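Proteasome assembly chaperone family protein (Pyrococcus furiosus, PDB 3VR0) activates the archaeal proteasome, although it belongs to a family of proteasome assembly chaperones. Local coordinates at residues Pro68-Gln73 against Thr109-Thr114; Glu64-His69 against Leu84-Phe89; Glu37-Ile42 against Ile103-Asp108; Glu121-Met126 against Gly194-Ile199; Ile138-Gly143 against Gly207-Gly212. One frame throughout, in Å; residues are numbered along the deposited sequence.

How the contacts relate
Contacts 3 and 5 form the core of the subunit and touch no other chain; contact 2 is also buried but, like the partly buried contact 1, meets a second subunit, and contact 4 a third. Contact 5 is a regular parallel ladder inside the mixed sheet, and contact 2 an antiparallel one nearer its other border, topped by a charge network. Contact 3 lies between them: Glu37 pairs with strand 137-145 of contact 5, and Thr106 with Glu88 of contact 2. Contact 4 is largely apolar, two helices lying over the sheet. Contact 1 joins loops through a ring, a methyl group and a water, and shares Pro68 and His69 with contact 2.

Contact 1: Pro68-Gln73 against Thr109-Thr114; sequences PHFMHQ and TQVPPT
Phe70 and Thr109 supply the centre of the apolar part. The CG2 methyl of Thr109 lies over one face of the Phe70 ring, 3.8 Å from its centroid and 12° off the normal, a well-centred CH-pi contact. Thr109 can do this because OG1 is trans to its backbone N (chi1 -173°), which leaves CG2 to meet the ring. Val111 crosses the Phe70 side chain at about a right angle; its CG2 approaches Phe70 CE1 obliquely at 3.9 Å, and the same methyl also touches His69 CB. Replacing Phe70 with an alanine would probably leave the methyls of Thr109 and Val111 without their shared aromatic partner and open a gap between the loops.

The polar links are indirect. A water accepts from Met71 N at 2.8 Å and donates to Gln110 O, joining the two backbones where no direct hydrogen bond crosses. Gln110 O is gripped a second time by Thr109 OG1, at 2.6 Å, so the hydroxyl is turned to its own chain while the methyl faces Phe70. Close by, Pro112 CD is pressed against His69 O at 3.2 Å.

The His69 ring is turned to other partners: ND1 is hydrogen-bonded to Asp115, and the side chain lies about 2 Å from a gold ion that Glu121 also binds. Further along the loop, His72 stacks on His119 of a second subunit. The arrangement is one of irregular loops brought together at the strand ends of an alpha/beta fold, here beside a metal site and a subunit interface.

Contact 2: Glu64-His69 against Leu84-Phe89; sequences ELYSPH and LMKNEF
The Tyr66 ring is met obliquely along its CD1-CE1 side, where Leu84 CB lies 3.9 Å from CD1 and Lys86 CB 3.6 Å from CE1. Phe89 offers an edge instead: its CE2 touches Leu65 CB near the ring plane at 4.1 Å. With CG of Tyr66 beside its backbone N (chi1 -61°), the ring lies alongside Lys86 and points the same way. A serine in place of Tyr66 would probably leave Leu84 and the aliphatic part of Lys86 without their aromatic neighbour.

Leu65 and Asn87 form an antiparallel hydrogen-bonded pair; Leu65 N reaches Asn87 O at 2.7 Å, and Asn87 N returns a bond of 3.0 Å to Leu65 O. On the Glu64-Glu88 face, Lys86 NZ forms a long salt bridge to Glu64 OE1 (3.4 Å) and another to Glu88 OE2, probably easing the repulsion between the two acids. Lys61 and Glu83 extend this network, while Tyr25 binds Glu64 OE2 and Tyr90 the other oxygen of Glu88.

Strand 87-92 lies between strands 60-66 and 102-107, with backbone bonding between Glu88 and Thr106 on the far side; Met126 of helix 116-131 covers Leu65 and Asn87, and Leu202 of a second subunit packs on Tyr66.

Contact 3: Glu37-Ile42 against Ile103-Asp108; sequences EGLPGI and IIVTGD
Thr106 OG1 donates to Gly38 O over 2.8 Å, approaching 24° out of the carbonyl plane. The hydroxyl is swung clear of the Thr106 backbone N (chi1 -168°), which carries it across to the neighbouring chain and lets a side chain continue the pairing beyond the parallel Glu37-Val105 bridge. One residue back along the strand, Val105 O accepts a hydrogen bond from Gly38 N at 3.1 Å.

The carboxylate of Glu37 folds over its own loop. A bend at chi2 (-87°) brings OE2 to Leu39 N at 2.8 Å, with the N-H arriving from above the carboxylate plane. On the same side of the sheet, Val105 CG1 rests against Glu37 CA and CB. Leu39 lays CD2 over the Thr106-Gly107 peptide, 3.6 Å from Thr106 C, and Pro40 CG then sits 3.3 Å from Gly107 O. Outside the pair, Asp108 is salt-bridged to Arg77, and Pro40 O accepts from Gln110.

Regular strand pairing therefore gives way, within a few residues, to hydroxyl and carboxylate bonds made to main-chain atoms. The Leu39 N-H probably offsets part of the cost of burying Glu37, and Leu39 and Pro40 lay carbon against main-chain atoms of the strand as the loop departs.

Contact 4: Glu121-Met126 against Gly194-Ile199; sequences EVAGKM and GLLLGI
Ile199 and Leu196 both tuck their first side-chain branch in on the backbone N side (chi1 -58° and -66°), which directs the groups beyond it to Ala123 on the facing helix. Ile199 is extended to its end, bringing CD1 to 3.7 Å from Ala123 CB. Leu196 brings up CD2 instead, 4.0 Å from the same methyl. Leu195 needs no such reach: its CB alone lies 4.0 Å from Ala123 CB, while its side chain also packs on His119 and Phe120.

The short side chain of Ala123 thus meets three residues of segment 194-199, and the interface is centred on it. Leu196 CD2 does double duty, since it also touches Ala123 O at 3.7 Å and approaches Met126 CB, one turn further along, at 4.3 Å. Gly124 adds a marginal backbone contact to Ile199 CD1. No hydrogen bond crosses, and apart from the main chain of Ala123 and Gly124 the surfaces that meet are aliphatic. The helix segments cross at -62°, their axes approaching to 9.3 Å.

Glu121 takes no part in the crossing; with His69 it makes up a gold site. The two helices lie on one face of the mixed sheet: Leu196 rests on Phe35 and Glu37 of strand 34-37, and Met126 on Asn87 and Phe89 of strand 87-92. Beyond helix 192-202 comes a third subunit, whose Leu84 packs on Ile199.

Contact 5: Ile138-Gly143 against Gly207-Gly212; sequences IITMGG and GISLLG
Strands 138-143 and 207-212 run parallel, 22° apart, and five backbone hydrogen bonds, from Ile208 N to Ile138 O at one end to Gly212 N on Gly142 O at the other, alternate between them in unbroken register. The central bond is the straightest (169° at the hydrogen), Leu210 N reaching Thr140 O at 2.9 Å.

On one face, Ile139 and Ile208 lie side by side and point the same way, with Ile139 CG1 3.8 Å from Ile208 CG2. Ile208 holds CG1 antiperiplanar to its backbone N (chi1 -177°), which turns the CG2 methyl to its neighbour and gives the longer branch another course; the side chain also packs on Val159. Leu210 CD1 adds a looser contact to Ile139 CG2 at 4.3 Å. On the other face Thr140 and Ser209 form a polar patch: a water joins their hydroxyls, donating to Thr140 OG1 at 2.7 Å. That hydroxyl is also bonded to Ala193 O of helix 192-202.

These strands are central in an alpha/beta sandwich. Helix 221-235 covers Ile139, Met141 and Leu210 through Val231, while Leu197 of helix 192-202 rests on Ile138, Thr140 and Ser209; strands 34-37 and 155-159 flank the pair.

Glycines shape the ends. Leu211 CD2 lies over the Gly142 main chain, 3.4 Å from Gly142 C, where a beta carbon would be tight. At the far end Gly207 CA comes within 3.1 Å of Ile138 O as a CA-H...O contact, and a side chain there would run into that oxygen.

Contact 1: Pro68-Gln73 against Thr109-Thr114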
# COMPACT_ATOMS: atom_id res chain seq x y z
N PRO C 68 0.32 -14.16 -0.52
CA PRO C 68 0.08 -13.21 0.58
C PRO C 68 -0.37 -11.83 0.02
O PRO C 68 -0.70 -10.95 0.82
CB PRO C 68 1.47 -13.10 1.26
CG PRO C 68 2.47 -13.33 -0.02
CD PRO C 68 1.76 -14.51 -0.66
N HIS C 69 -0.40 -11.66 -1.32
CA HIS C 69 -0.97 -10.46 -1.97
C HIS C 69 -2.43 -10.64 -2.31
O HIS C 69 -3.07 -9.69 -2.76
CB HIS C 69 -0.21 -10.10 -3.24
CG HIS C 69 1.20 -9.68 -2.96
ND1 HIS C 69 1.53 -8.39 -2.59
CD2 HIS C 69 2.36 -10.39 -2.94
CE1 HIS C 69 2.84 -8.32 -2.37
NE2 HIS C 69 3.36 -9.52 -2.58
N PHE C 70 -2.98 -11.86 -2.13
CA PHE C 70 -4.41 -12.07 -2.38
C PHE C 70 -5.18 -11.51 -1.19
O PHE C 70 -4.61 -11.30 -0.13
CB PHE C 70 -4.73 -13.56 -2.52
CG PHE C 70 -4.31 -14.17 -3.84
CD1 PHE C 70 -4.02 -13.36 -4.95
CD2 PHE C 70 -4.25 -15.57 -4.00
CE1 PHE C 70 -3.66 -13.94 -6.22
CE2 PHE C 70 -3.86 -16.17 -5.25
CZ PHE C 70 -3.57 -15.34 -6.36
N MET C 71 -6.49 -11.32 -1.32
CA MET C 71 -7.30 -10.87 -0.17
C MET C 71 -7.08 -11.78 1.06
O MET C 71 -6.96 -13.03 0.95
CB MET C 71 -8.77 -10.81 -0.57
CG MET C 71 -9.73 -10.40 0.55
SD MET C 71 -9.37 -8.76 1.22
CE MET C 71 -10.54 -8.96 2.58
N HIS C 72 -7.04 -11.13 2.23
CA HIS C 72 -6.67 -11.77 3.46
C HIS C 72 -7.84 -12.55 4.07
O HIS C 72 -8.31 -12.24 5.17
CB HIS C 72 -6.10 -10.73 4.44
CG HIS C 72 -6.96 -9.51 4.64
ND1 HIS C 72 -6.90 -8.42 3.79
CD2 HIS C 72 -7.86 -9.20 5.61
CE1 HIS C 72 -7.74 -7.49 4.23
NE2 HIS C 72 -8.34 -7.93 5.33
N GLN C 73 -8.32 -13.55 3.33
CA GLN C 73 -9.45 -14.35 3.80
C GLN C 73 -9.34 -15.79 3.31
O GLN C 73 -8.57 -16.12 2.40
CB GLN C 73 -10.78 -13.80 3.27
CG GLN C 73 -10.93 -14.08 1.75
CD GLN C 73 -11.92 -13.11 1.06
OE1 GLN C 73 -12.16 -13.22 -0.14
NE2 GLN C 73 -12.48 -12.18 1.80
N THR C 109 -9.25 -15.75 -7.86
CA THR C 109 -9.09 -14.31 -7.77
C THR C 109 -7.81 -13.93 -8.42
O THR C 109 -6.95 -14.79 -8.73
CB THR C 109 -8.98 -13.80 -6.25
OG1 THR C 109 -8.97 -12.36 -6.20
CG2 THR C 109 -7.69 -14.31 -5.56
N GLN C 110 -7.68 -12.63 -8.65
CA GLN C 110 -6.40 -12.04 -8.96
C GLN C 110 -6.08 -11.16 -7.77
O GLN C 110 -6.92 -10.99 -6.87
CB GLN C 110 -6.47 -11.20 -10.25
CG GLN C 110 -6.84 -12.00 -11.51
CD GLN C 110 -6.42 -11.32 -12.82
OE1 GLN C 110 -5.32 -10.76 -12.93
NE2 GLN C 110 -7.29 -11.39 -13.82
N VAL C 111 -4.89 -10.59 -7.76
CA VAL C 111 -4.49 -9.68 -6.71
C VAL C 111 -5.43 -8.45 -6.80
O VAL C 111 -5.85 -8.08 -7.91
CB VAL C 111 -3.02 -9.26 -6.96
CG1 VAL C 111 -2.65 -8.01 -6.15
CG2 VAL C 111 -2.04 -10.45 -6.61
N PRO C 112 -5.78 -7.83 -5.66
CA PRO C 112 -6.70 -6.69 -5.68
C PRO C 112 -6.21 -5.51 -6.55
O PRO C 112 -5.03 -5.44 -6.85
CB PRO C 112 -6.83 -6.31 -4.19
CG PRO C 112 -6.52 -7.59 -3.48
CD PRO C 112 -5.42 -8.20 -4.28
N PRO C 113 -7.13 -4.62 -6.98
CA PRO C 113 -6.71 -3.53 -7.91
C PRO C 113 -5.75 -2.51 -7.29
O PRO C 113 -5.06 -1.80 -7.99
CB PRO C 113 -8.04 -2.89 -8.37
CG PRO C 113 -9.13 -3.43 -7.40
CD PRO C 113 -8.61 -4.72 -6.83
N THR C 114 -5.63 -2.52 -5.98
CA THR C 114 -4.78 -1.55 -5.30
C THR C 114 -3.31 -1.96 -5.13
O THR C 114 -2.54 -1.18 -4.60
CB THR C 114 -5.32 -1.22 -3.89
OG1 THR C 114 -5.42 -2.43 -3.14
CG2 THR C 114 -6.72 -0.54 -3.95
O HOH W 1 -7.44 -11.27 -4.00

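Contact 2: Glu64-His69 against Leu84-Phe89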
# COMPACT_ATOMS: atom_id res chain seq x y z
N GLU C 64 -0.94 -25.82 -7.22
CA GLU C 64 -1.74 -24.68 -6.86
C GLU C 64 -0.92 -23.51 -6.28
O GLU C 64 0.17 -23.70 -5.71
CB GLU C 64 -3.06 -25.05 -6.11
CG GLU C 64 -2.95 -25.83 -4.91
CD GLU C 64 -4.24 -26.63 -4.57
OE1 GLU C 64 -5.26 -26.62 -5.34
OE2 GLU C 64 -4.23 -27.26 -3.49
N LEU C 65 -1.41 -22.30 -6.56
CA LEU C 65 -0.68 -21.09 -6.20
C LEU C 65 -1.38 -20.38 -5.05
O LEU C 65 -2.58 -20.19 -5.08
CB LEU C 65 -0.55 -20.19 -7.43
CG LEU C 65 0.24 -18.89 -7.31
CD1 LEU C 65 0.82 -18.48 -8.68
CD2 LEU C 65 -0.66 -17.72 -6.71
N TYR C 66 -0.64 -20.01 -4.03
CA TYR C 66 -1.18 -19.18 -2.99
C TYR C 66 -0.33 -17.93 -2.91
O TYR C 66 0.87 -17.96 -3.18
CB TYR C 66 -1.07 -19.91 -1.63
CG TYR C 66 -1.85 -21.24 -1.60
CD1 TYR C 66 -3.20 -21.26 -1.29
CD2 TYR C 66 -1.22 -22.46 -1.93
CE1 TYR C 66 -3.92 -22.47 -1.26
CE2 TYR C 66 -1.94 -23.70 -1.92
CZ TYR C 66 -3.26 -23.70 -1.58
OH TYR C 66 -3.96 -24.89 -1.52
N SER C 67 -0.94 -16.83 -2.47
CA SER C 67 -0.24 -15.56 -2.41
C SER C 67 -0.65 -14.70 -1.23
O SER C 67 -1.85 -14.50 -1.00
CB SER C 67 -0.55 -14.76 -3.66
OG SER C 67 0.23 -13.58 -3.62
N PRO C 68 0.32 -14.16 -0.52
CA PRO C 68 0.08 -13.21 0.58
C PRO C 68 -0.37 -11.83 0.02
O PRO C 68 -0.70 -10.95 0.82
CB PRO C 68 1.47 -13.10 1.26
CG PRO C 68 2.47 -13.33 -0.02
CD PRO C 68 1.76 -14.51 -0.66
N HIS C 69 -0.40 -11.66 -1.32
CA HIS C 69 -0.97 -10.46 -1.97
C HIS C 69 -2.43 -10.64 -2.31
O HIS C 69 -3.07 -9.69 -2.76
CB HIS C 69 -0.21 -10.10 -3.24
CG HIS C 69 1.20 -9.68 -2.96
ND1 HIS C 69 1.53 -8.39 -2.59
CD2 HIS C 69 2.36 -10.39 -2.94
CE1 HIS C 69 2.84 -8.32 -2.37
NE2 HIS C 69 3.36 -9.52 -2.58
N LEU C 84 -7.60 -21.01 1.87
CA LEU C 84 -7.08 -19.79 1.29
C LEU C 84 -7.48 -19.66 -0.17
O LEU C 84 -7.75 -20.66 -0.87
CB LEU C 84 -5.56 -19.76 1.39
CG LEU C 84 -4.91 -19.67 2.76
CD1 LEU C 84 -3.41 -19.79 2.52
CD2 LEU C 84 -5.24 -18.36 3.46
N MET C 85 -7.49 -18.42 -0.63
CA MET C 85 -7.70 -18.16 -2.03
C MET C 85 -6.46 -18.59 -2.81
O MET C 85 -5.33 -18.57 -2.28
CB MET C 85 -8.06 -16.70 -2.24
CG MET C 85 -9.50 -16.40 -1.61
SD MET C 85 -10.22 -14.94 -2.28
CE MET C 85 -9.04 -13.87 -1.57
N LYS C 86 -6.69 -19.04 -4.03
CA LYS C 86 -5.64 -19.75 -4.74
C LYS C 86 -5.90 -19.73 -6.23
O LYS C 86 -7.00 -19.35 -6.69
CB LYS C 86 -5.59 -21.22 -4.21
CG LYS C 86 -6.81 -22.08 -4.68
CD LYS C 86 -6.89 -23.46 -3.96
CE LYS C 86 -8.02 -24.29 -4.57
NZ LYS C 86 -8.15 -25.61 -3.88
N ASN C 87 -4.86 -20.04 -6.99
CA ASN C 87 -5.01 -20.35 -8.41
C ASN C 87 -4.62 -21.84 -8.56
O ASN C 87 -3.90 -22.40 -7.68
CB ASN C 87 -4.10 -19.48 -9.28
CG ASN C 87 -4.42 -17.98 -9.16
OD1 ASN C 87 -3.60 -17.16 -9.59
ND2 ASN C 87 -5.60 -17.61 -8.59
N GLU C 88 -5.06 -22.45 -9.65
CA GLU C 88 -4.85 -23.87 -9.86
C GLU C 88 -4.30 -24.04 -11.23
O GLU C 88 -4.75 -23.35 -12.15
CB GLU C 88 -6.17 -24.63 -9.78
CG GLU C 88 -6.83 -24.59 -8.41
CD GLU C 88 -8.20 -25.32 -8.39
OE1 GLU C 88 -8.98 -25.27 -9.40
OE2 GLU C 88 -8.50 -25.97 -7.35
N PHE C 89 -3.31 -24.92 -11.37
CA PHE C 89 -2.79 -25.26 -12.68
C PHE C 89 -3.23 -26.68 -13.05
O PHE C 89 -3.12 -27.60 -12.22
CB PHE C 89 -1.26 -25.21 -12.69
CG PHE C 89 -0.68 -23.85 -12.49
CD1 PHE C 89 -0.24 -23.08 -13.60
CD2 PHE C 89 -0.49 -23.36 -11.21
CE1 PHE C 89 0.36 -21.82 -13.40
CE2 PHE C 89 0.10 -22.06 -11.00
CZ PHE C 89 0.52 -21.32 -12.08
O HOH W 2 -6.48 -27.99 -2.16
O HOH W 3 -3.37 -17.21 -0.82

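Contact 3: Glu37-Ile42 against Ile103-Asp108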
# COMPACT_ATOMS: atom_id res chain seq x y z
N GLU C 37 -4.37 -18.96 -19.95
CA GLU C 37 -4.82 -18.25 -18.72
C GLU C 37 -6.29 -17.83 -18.77
O GLU C 37 -6.72 -17.14 -19.70
CB GLU C 37 -3.95 -17.03 -18.41
CG GLU C 37 -4.49 -16.17 -17.23
CD GLU C 37 -5.48 -15.11 -17.68
OE1 GLU C 37 -5.39 -14.69 -18.84
OE2 GLU C 37 -6.41 -14.73 -16.93
N GLY C 38 -7.04 -18.28 -17.78
CA GLY C 38 -8.43 -17.87 -17.58
C GLY C 38 -8.72 -17.61 -16.11
O GLY C 38 -9.44 -18.35 -15.45
N LEU C 39 -8.14 -16.53 -15.60
CA LEU C 39 -8.37 -16.09 -14.24
C LEU C 39 -9.65 -15.19 -14.18
O LEU C 39 -10.12 -14.76 -15.21
CB LEU C 39 -7.15 -15.34 -13.78
CG LEU C 39 -5.96 -16.31 -13.55
CD1 LEU C 39 -4.66 -15.55 -13.48
CD2 LEU C 39 -6.19 -17.12 -12.28
N PRO C 40 -10.18 -14.91 -12.97
CA PRO C 40 -11.36 -14.02 -12.92
C PRO C 40 -11.05 -12.66 -13.46
O PRO C 40 -9.94 -12.19 -13.33
CB PRO C 40 -11.69 -13.95 -11.43
CG PRO C 40 -11.17 -15.24 -10.92
CD PRO C 40 -9.88 -15.45 -11.64
N GLY C 41 -12.04 -12.07 -14.13
CA GLY C 41 -11.86 -10.84 -14.91
C GLY C 41 -13.22 -10.42 -15.46
O GLY C 41 -14.25 -10.90 -14.99
N ILE C 42 -13.22 -9.52 -16.43
CA ILE C 42 -14.45 -8.99 -17.04
C ILE C 42 -15.41 -10.13 -17.43
O ILE C 42 -15.05 -11.02 -18.22
CB ILE C 42 -14.13 -8.14 -18.31
CG1 ILE C 42 -13.14 -6.99 -17.99
CG2 ILE C 42 -15.43 -7.62 -19.01
CD1 ILE C 42 -13.55 -6.17 -16.85
N ILE C 103 -0.83 -26.25 -20.43
CA ILE C 103 -1.02 -25.88 -19.02
C ILE C 103 -2.10 -24.78 -18.98
O ILE C 103 -2.02 -23.77 -19.74
CB ILE C 103 0.30 -25.33 -18.40
CG1 ILE C 103 1.43 -26.35 -18.54
CG2 ILE C 103 0.09 -24.84 -16.88
CD1 ILE C 103 2.77 -25.86 -18.04
N ILE C 104 -3.07 -24.95 -18.08
CA ILE C 104 -4.16 -24.05 -17.98
C ILE C 104 -4.24 -23.59 -16.54
O ILE C 104 -4.26 -24.39 -15.63
CB ILE C 104 -5.51 -24.69 -18.42
CG1 ILE C 104 -5.42 -25.23 -19.85
CG2 ILE C 104 -6.68 -23.63 -18.29
CD1 ILE C 104 -6.54 -26.25 -20.20
N VAL C 105 -4.24 -22.28 -16.32
CA VAL C 105 -4.39 -21.77 -14.96
C VAL C 105 -5.75 -21.10 -14.84
O VAL C 105 -6.18 -20.42 -15.76
CB VAL C 105 -3.26 -20.75 -14.56
CG1 VAL C 105 -3.27 -19.48 -15.45
CG2 VAL C 105 -3.37 -20.35 -13.10
N THR C 106 -6.40 -21.33 -13.72
CA THR C 106 -7.57 -20.58 -13.31
C THR C 106 -7.52 -20.41 -11.78
O THR C 106 -6.54 -20.76 -11.14
CB THR C 106 -8.91 -21.25 -13.81
OG1 THR C 106 -10.00 -20.35 -13.64
CG2 THR C 106 -9.26 -22.56 -13.07
N GLY C 107 -8.57 -19.89 -11.18
CA GLY C 107 -8.55 -19.73 -9.74
C GLY C 107 -9.61 -18.81 -9.18
O GLY C 107 -10.50 -18.33 -9.91
N ASP C 108 -9.56 -18.60 -7.87
CA ASP C 108 -10.53 -17.78 -7.19
C ASP C 108 -10.44 -16.27 -7.56
O ASP C 108 -11.44 -15.57 -7.52
CB ASP C 108 -10.34 -17.90 -5.68
CG ASP C 108 -10.47 -19.33 -5.16
OD1 ASP C 108 -11.48 -19.99 -5.45
OD2 ASP C 108 -9.59 -19.77 -4.40

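Contact 4: Glu121-Met126 against Gly194-Ile199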
# COMPACT_ATOMS: atom_id res chain seq x y z
N GLU C 121 4.46 -9.77 -9.15
CA GLU C 121 5.02 -10.87 -8.44
C GLU C 121 4.28 -12.18 -8.71
O GLU C 121 4.92 -13.17 -8.91
CB GLU C 121 4.95 -10.65 -6.94
CG GLU C 121 6.07 -11.35 -6.29
CD GLU C 121 5.71 -11.84 -4.94
OE1 GLU C 121 4.73 -12.61 -4.84
OE2 GLU C 121 6.43 -11.47 -3.99
N VAL C 122 2.94 -12.18 -8.69
CA VAL C 122 2.17 -13.40 -8.99
C VAL C 122 2.42 -13.84 -10.47
O VAL C 122 2.78 -15.00 -10.74
CB VAL C 122 0.66 -13.20 -8.71
CG1 VAL C 122 -0.21 -14.37 -9.35
CG2 VAL C 122 0.40 -13.06 -7.21
N ALA C 123 2.26 -12.92 -11.43
CA ALA C 123 2.55 -13.21 -12.84
C ALA C 123 3.97 -13.77 -13.09
O ALA C 123 4.16 -14.69 -13.88
CB ALA C 123 2.37 -11.96 -13.66
N GLY C 124 4.95 -13.17 -12.44
CA GLY C 124 6.33 -13.59 -12.52
C GLY C 124 6.51 -15.02 -11.98
O GLY C 124 7.19 -15.82 -12.64
N LYS C 125 5.91 -15.34 -10.82
CA LYS C 125 5.99 -16.72 -10.29
C LYS C 125 5.30 -17.72 -11.23
O LYS C 125 5.82 -18.81 -11.44
CB LYS C 125 5.34 -16.86 -8.90
CG LYS C 125 6.19 -16.31 -7.76
CD LYS C 125 7.40 -17.23 -7.40
CE LYS C 125 6.98 -18.67 -7.14
NZ LYS C 125 8.17 -19.44 -6.65
N MET C 126 4.15 -17.35 -11.77
CA MET C 126 3.49 -18.21 -12.79
C MET C 126 4.40 -18.46 -13.97
O MET C 126 4.46 -19.60 -14.45
CB MET C 126 2.19 -17.64 -13.31
CG MET C 126 1.13 -17.55 -12.28
SD MET C 126 -0.43 -16.98 -13.02
CE MET C 126 -1.40 -17.17 -11.52
N GLY C 194 -2.98 -9.46 -19.32
CA GLY C 194 -1.97 -8.60 -19.90
C GLY C 194 -0.57 -8.88 -19.41
O GLY C 194 0.33 -9.01 -20.22
N LEU C 195 -0.36 -8.91 -18.09
CA LEU C 195 1.01 -9.03 -17.55
C LEU C 195 1.73 -10.32 -17.98
O LEU C 195 2.95 -10.29 -18.24
CB LEU C 195 1.02 -8.99 -16.02
CG LEU C 195 0.67 -7.66 -15.34
CD1 LEU C 195 1.12 -7.69 -13.91
CD2 LEU C 195 1.31 -6.47 -16.13
N LEU C 196 0.99 -11.44 -18.08
CA LEU C 196 1.66 -12.70 -18.54
C LEU C 196 2.33 -12.50 -19.86
O LEU C 196 3.45 -12.97 -20.06
CB LEU C 196 0.70 -13.89 -18.59
CG LEU C 196 0.23 -14.28 -17.18
CD1 LEU C 196 -0.90 -15.36 -17.24
CD2 LEU C 196 1.38 -14.75 -16.33
N LEU C 197 1.66 -11.79 -20.76
CA LEU C 197 2.26 -11.56 -22.09
C LEU C 197 3.36 -10.50 -22.00
O LEU C 197 4.46 -10.67 -22.58
CB LEU C 197 1.20 -11.12 -23.10
CG LEU C 197 0.10 -12.16 -23.35
CD1 LEU C 197 -0.96 -11.55 -24.23
CD2 LEU C 197 0.68 -13.44 -24.03
N GLY C 198 3.07 -9.42 -21.26
CA GLY C 198 4.07 -8.30 -21.17
C GLY C 198 5.37 -8.73 -20.54
O GLY C 198 6.44 -8.45 -21.04
N ILE C 199 5.25 -9.44 -19.43
CA ILE C 199 6.43 -9.96 -18.75
C ILE C 199 7.00 -11.11 -19.54
O ILE C 199 8.23 -11.23 -19.68
CB ILE C 199 6.12 -10.41 -17.30
CG1 ILE C 199 5.55 -9.22 -16.48
CG2 ILE C 199 7.41 -10.94 -16.64
CD1 ILE C 199 4.85 -9.65 -15.19

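Contact 5: Ile138-Gly143 against Gly207-Gly212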
# COMPACT_ATOMS: atom_id res chain seq x y z
N ILE C 138 2.05 -18.44 -24.95
CA ILE C 138 1.01 -18.11 -23.97
C ILE C 138 -0.24 -17.67 -24.67
O ILE C 138 -0.16 -16.88 -25.58
CB ILE C 138 1.49 -16.95 -23.09
CG1 ILE C 138 2.75 -17.33 -22.33
CG2 ILE C 138 0.44 -16.54 -22.07
CD1 ILE C 138 3.62 -16.08 -21.84
N ILE C 139 -1.41 -18.13 -24.23
CA ILE C 139 -2.64 -17.59 -24.76
C ILE C 139 -3.44 -17.09 -23.56
O ILE C 139 -3.69 -17.85 -22.65
CB ILE C 139 -3.45 -18.70 -25.50
CG1 ILE C 139 -2.65 -19.23 -26.71
CG2 ILE C 139 -4.78 -18.14 -25.95
CD1 ILE C 139 -3.43 -20.36 -27.49
N THR C 140 -3.84 -15.81 -23.53
CA THR C 140 -4.68 -15.36 -22.41
C THR C 140 -6.10 -15.10 -22.89
O THR C 140 -6.32 -14.66 -23.99
CB THR C 140 -4.09 -14.10 -21.72
OG1 THR C 140 -4.05 -13.06 -22.67
CG2 THR C 140 -2.61 -14.33 -21.26
N MET C 141 -7.06 -15.37 -22.03
CA MET C 141 -8.43 -15.26 -22.35
C MET C 141 -9.03 -14.34 -21.33
O MET C 141 -8.71 -14.43 -20.14
CB MET C 141 -9.09 -16.64 -22.22
CG MET C 141 -8.36 -17.74 -23.10
SD MET C 141 -9.32 -19.25 -23.08
CE MET C 141 -9.39 -19.60 -21.35
N GLY C 142 -9.94 -13.48 -21.77
CA GLY C 142 -10.71 -12.66 -20.86
C GLY C 142 -11.78 -11.82 -21.60
O GLY C 142 -12.16 -12.13 -22.73
N GLY C 143 -12.23 -10.76 -20.94
CA GLY C 143 -13.31 -9.90 -21.45
C GLY C 143 -12.84 -8.51 -21.83
O GLY C 143 -11.80 -8.02 -21.35
N GLY C 207 3.05 -14.73 -27.43
CA GLY C 207 1.70 -15.23 -27.47
C GLY C 207 0.64 -14.23 -27.84
O GLY C 207 0.93 -13.27 -28.51
N ILE C 208 -0.59 -14.48 -27.43
CA ILE C 208 -1.72 -13.75 -27.95
C ILE C 208 -2.73 -13.58 -26.82
O ILE C 208 -2.88 -14.46 -26.00
CB ILE C 208 -2.39 -14.54 -29.17
CG1 ILE C 208 -3.53 -13.76 -29.77
CG2 ILE C 208 -2.83 -16.01 -28.74
CD1 ILE C 208 -3.90 -14.25 -31.30
N SER C 209 -3.38 -12.43 -26.80
CA SER C 209 -4.45 -12.13 -25.94
C SER C 209 -5.74 -12.20 -26.75
O SER C 209 -5.87 -11.58 -27.79
CB SER C 209 -4.31 -10.66 -25.48
OG SER C 209 -5.56 -10.25 -24.93
N LEU C 210 -6.75 -12.88 -26.24
CA LEU C 210 -8.02 -12.87 -26.91
C LEU C 210 -9.05 -12.45 -25.90
O LEU C 210 -9.25 -13.13 -24.90
CB LEU C 210 -8.34 -14.28 -27.46
CG LEU C 210 -7.34 -14.73 -28.50
CD1 LEU C 210 -7.42 -16.27 -28.74
CD2 LEU C 210 -7.56 -13.97 -29.79
N LEU C 211 -9.70 -11.31 -26.15
CA LEU C 211 -10.68 -10.77 -25.24
C LEU C 211 -12.02 -10.61 -25.94
O LEU C 211 -12.10 -10.06 -27.04
CB LEU C 211 -10.23 -9.40 -24.69
CG LEU C 211 -8.92 -9.27 -23.91
CD1 LEU C 211 -8.70 -7.82 -23.56
CD2 LEU C 211 -9.02 -10.06 -22.64
N GLY C 212 -13.08 -11.05 -25.27
CA GLY C 212 -14.38 -11.02 -25.83
C GLY C 212 -15.21 -9.87 -25.28
O GLY C 212 -15.19 -9.59 -24.07
O HOH W 4 -6.46 -11.85 -23.19